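Local coordinates for protein AxyAgu115A (PDB 6NPS) that probably acts as a family GH115 alpha-glucuronidase, a glycoside hydrolase that removes glucuronic acid side groups from arabinoglucuronoxylan, at residues N777-Y782 with V788-Y793. The protein carries 3 engineered substitutions. Numbering follows the deposited sequence.
Sequences NDFTNY and VDTKGY
Asp789 OD1 accepts a hydrogen bond from Gly792 N at 2.8 Å through its syn lone pair. This Asx motif shapes the loop at Val788 and Thr790, the two residues of segment 788-793 that meet Phe779. Val788 CG1 sits over one face of the Phe779 ring, 3.8 Å from its centroid and 15° off the normal, a CH-pi contact. It lies closest to Phe779 CZ, at 3.7 Å. The second methyl, Val788 CG2, reaches the root of the ring and is 4.0 Å from Phe779 CG. With Val788 CG1 anti to the backbone N (chi1 179°), the two methyls spread along the aromatic group. Asn777 CG lies over the opposite face, toward the rim. That amide is held by an Asx turn: Phe779 N donates to Asn777 OD1 at 3.2 Å, from above the carbonyl plane. Replacing Phe779 by alanine is likely to leave a gap between Val788 and Asn777 and take the aromatic face from Val788 CG1. The loop after strand 766-775 thus packs its Phe779 ring on Val788, at the end of the short strand 786-788. Segment 788-793 lies within the GH115 C-terminal domain family region. Phe779 also starts a type I beta turn, closed by Tyr782 N to Phe779 O at 3.1 Å. Tyr782 CD2 comes obliquely to Val788 CG2 at 4.5 Å, the limit of contact, and Phe779 CD1 lies at the Tyr782 ring edge. Thr790 CG2 makes a minor touch on Phe779 CZ at 4.4 Å, while Thr790 OG1 hydrogen-bonds to Leu693 O. Tyr964, near the C-terminus, bonds to both segments, through the backbone of Val788 and through its OH to Asp778 O.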
ATOM      1  N   ASN A 777      41.284   1.265 -10.663  1.00 49.41           N
ATOM      2  CA  ASN A 777      42.326   1.212  -9.661  1.00 56.49           C
ATOM      3  C   ASN A 777      42.107  -0.029  -8.817  1.00 68.39           C
ATOM      4  O   ASN A 777      41.063  -0.152  -8.182  1.00 69.23           O
ATOM      5  CB  ASN A 777      42.205   2.468  -8.806  1.00 58.84           C
ATOM      6  CG  ASN A 777      43.427   2.751  -8.007  1.00 74.27           C
ATOM      7  OD1 ASN A 777      44.249   1.856  -7.784  1.00 78.21           O
ATOM      8  ND2 ASN A 777      43.575   3.999  -7.562  1.00 76.94           N
ATOM      9  N   ASP A 778      43.053  -0.951  -8.782  1.00 82.05           N
ATOM     10  CA  ASP A 778      42.781  -2.117  -7.948  1.00 98.23           C
ATOM     11  C   ASP A 778      43.348  -2.000  -6.531  1.00 89.66           C
ATOM     12  O   ASP A 778      43.096  -2.891  -5.708  1.00 89.36           O
ATOM     13  CB  ASP A 778      43.272  -3.402  -8.621  1.00117.91           C
ATOM     14  CG  ASP A 778      42.200  -4.498  -8.621  1.00130.95           C
ATOM     15  OD1 ASP A 778      41.971  -5.118  -9.684  1.00134.97           O
ATOM     16  OD2 ASP A 778      41.579  -4.730  -7.557  1.00134.54           O
ATOM     17  N   PHE A 779      44.074  -0.922  -6.219  1.00 78.34           N
ATOM     18  CA  PHE A 779      44.402  -0.550  -4.839  1.00 64.74           C
ATOM     19  C   PHE A 779      45.415  -1.504  -4.197  1.00 65.74           C
ATOM     20  O   PHE A 779      45.428  -1.682  -2.974  1.00 63.78           O
ATOM     21  CB  PHE A 779      43.136  -0.447  -3.978  1.00 55.69           C
ATOM     22  CG  PHE A 779      42.126   0.524  -4.506  1.00 49.22           C
ATOM     23  CD1 PHE A 779      42.344   1.890  -4.406  1.00 49.85           C
ATOM     24  CD2 PHE A 779      40.965   0.075  -5.114  1.00 45.47           C
ATOM     25  CE1 PHE A 779      41.405   2.793  -4.905  1.00 53.44           C
ATOM     26  CE2 PHE A 779      40.028   0.963  -5.600  1.00 47.69           C
ATOM     27  CZ  PHE A 779      40.246   2.320  -5.507  1.00 50.57           C
ATOM     28  N   THR A 780      46.273  -2.104  -5.022  1.00 71.77           N
ATOM     29  CA  THR A 780      47.416  -2.883  -4.554  1.00 77.38           C
ATOM     30  C   THR A 780      48.272  -2.133  -3.524  1.00 76.90           C
ATOM     31  O   THR A 780      48.975  -2.781  -2.741  1.00 81.44           O
ATOM     32  CB  THR A 780      48.297  -3.293  -5.761  1.00 82.20           C
ATOM     33  OG1 THR A 780      49.112  -2.188  -6.178  1.00 88.64           O
ATOM     34  CG2 THR A 780      47.457  -3.731  -6.955  1.00 78.27           C
ATOM     35  N   ASN A 781      48.229  -0.790  -3.507  1.00 71.12           N
ATOM     36  CA  ASN A 781      49.019   0.047  -2.600  1.00 64.44           C
ATOM     37  C   ASN A 781      48.568  -0.028  -1.140  1.00 62.06           C
ATOM     38  O   ASN A 781      49.271   0.496  -0.269  1.00 61.09           O
ATOM     39  CB  ASN A 781      48.987   1.514  -3.060  1.00 67.81           C
ATOM     40  CG  ASN A 781      47.566   2.028  -3.321  1.00 72.77           C
ATOM     41  OD1 ASN A 781      46.862   1.553  -4.222  1.00 73.32           O
ATOM     42  ND2 ASN A 781      47.146   3.009  -2.535  1.00 75.42           N
ATOM     43  N   TYR A 782      47.419  -0.641  -0.850  1.00 58.32           N
ATOM     44  CA  TYR A 782      46.942  -0.912   0.499  1.00 53.31           C
ATOM     45  C   TYR A 782      47.117  -2.387   0.833  1.00 53.02           C
ATOM     46  O   TYR A 782      47.193  -3.233  -0.061  1.00 56.22           O
ATOM     47  CB  TYR A 782      45.463  -0.544   0.653  1.00 50.83           C
ATOM     48  CG  TYR A 782      45.159   0.903   0.389  1.00 55.47           C
ATOM     49  CD1 TYR A 782      45.656   1.907   1.213  1.00 56.75           C
ATOM     50  CD2 TYR A 782      44.372   1.272  -0.692  1.00 56.68           C
ATOM     51  CE1 TYR A 782      45.375   3.247   0.964  1.00 55.84           C
ATOM     52  CE2 TYR A 782      44.086   2.610  -0.956  1.00 55.44           C
ATOM     53  CZ  TYR A 782      44.580   3.588  -0.123  1.00 54.39           C
ATOM     54  OH  TYR A 782      44.279   4.899  -0.403  1.00 56.12           O
ATOM     55  N   VAL A 788      37.562  -0.427   0.530  1.00 37.80           N
ATOM     56  CA  VAL A 788      37.767   0.841  -0.182  1.00 37.76           C
ATOM     57  C   VAL A 788      36.395   1.383  -0.563  1.00 42.04           C
ATOM     58  O   VAL A 788      35.653   0.722  -1.296  1.00 45.44           O
ATOM     59  CB  VAL A 788      38.655   0.684  -1.428  1.00 40.00           C
ATOM     60  CG1 VAL A 788      38.803   2.052  -2.141  1.00 41.17           C
ATOM     61  CG2 VAL A 788      40.061   0.200  -1.065  1.00 42.84           C
ATOM     62  N   ASP A 789      36.053   2.572  -0.058  1.00 41.26           N
ATOM     63  CA  ASP A 789      34.779   3.210  -0.387  1.00 46.96           C
ATOM     64  C   ASP A 789      34.796   3.712  -1.829  1.00 49.69           C
ATOM     65  O   ASP A 789      35.390   4.748  -2.125  1.00 49.61           O
ATOM     66  CB  ASP A 789      34.488   4.367   0.568  1.00 54.29           C
ATOM     67  CG  ASP A 789      33.152   5.095   0.247  1.00 69.17           C
ATOM     68  OD1 ASP A 789      32.514   4.820  -0.804  1.00 69.02           O
ATOM     69  OD2 ASP A 789      32.721   5.942   1.071  1.00 74.18           O
ATOM     70  N   THR A 790      34.088   3.036  -2.723  1.00 49.32           N
ATOM     71  CA  THR A 790      33.859   3.608  -4.034  1.00 49.06           C
ATOM     72  C   THR A 790      32.393   3.881  -4.340  1.00 51.89           C
ATOM     73  O   THR A 790      32.117   4.667  -5.247  1.00 53.95           O
ATOM     74  CB  THR A 790      34.428   2.692  -5.121  1.00 46.13           C
ATOM     75  OG1 THR A 790      33.791   1.410  -5.034  1.00 49.05           O
ATOM     76  CG2 THR A 790      35.915   2.531  -4.943  1.00 46.84           C
ATOM     77  N   LYS A 791      31.450   3.271  -3.622  1.00 48.95           N
ATOM     78  CA  LYS A 791      30.033   3.445  -3.913  1.00 47.59           C
ATOM     79  C   LYS A 791      29.354   4.461  -3.001  1.00 47.19           C
ATOM     80  O   LYS A 791      28.141   4.678  -3.123  1.00 45.10           O
ATOM     81  CB  LYS A 791      29.294   2.099  -3.797  1.00 52.23           C
ATOM     82  CG  LYS A 791      29.676   1.069  -4.843  1.00 53.25           C
ATOM     83  CD  LYS A 791      28.873  -0.209  -4.659  1.00 56.04           C
ATOM     84  CE  LYS A 791      28.858  -1.011  -5.945  1.00 59.90           C
ATOM     85  NZ  LYS A 791      27.960  -2.191  -5.845  1.00 65.45           N
ATOM     86  N   GLY A 792      30.087   5.100  -2.103  1.00 44.20           N
ATOM     87  CA  GLY A 792      29.455   5.970  -1.129  1.00 44.94           C
ATOM     88  C   GLY A 792      29.162   5.315   0.206  1.00 47.02           C
ATOM     89  O   GLY A 792      28.588   5.964   1.086  1.00 51.87           O
ATOM     90  N   TYR A 793      29.529   4.053   0.386  1.00 44.66           N
ATOM     91  CA  TYR A 793      29.340   3.392   1.676  1.00 41.77           C
ATOM     92  C   TYR A 793      30.231   2.169   1.662  1.00 41.04           C
ATOM     93  O   TYR A 793      30.695   1.753   0.604  1.00 39.13           O
ATOM     94  CB  TYR A 793      27.878   3.010   1.939  1.00 40.40           C
ATOM     95  CG  TYR A 793      27.356   1.987   0.970  1.00 38.65           C
ATOM     96  CD1 TYR A 793      26.839   2.377  -0.274  1.00 39.46           C
ATOM     97  CD2 TYR A 793      27.419   0.626   1.259  1.00 36.59           C
ATOM     98  CE1 TYR A 793      26.372   1.428  -1.175  1.00 36.23           C
ATOM     99  CE2 TYR A 793      26.956  -0.323   0.356  1.00 35.45           C
ATOM    100  CZ  TYR A 793      26.449   0.084  -0.855  1.00 38.00           C
ATOM    101  OH  TYR A 793      25.980  -0.858  -1.735  1.00 43.00           O
TER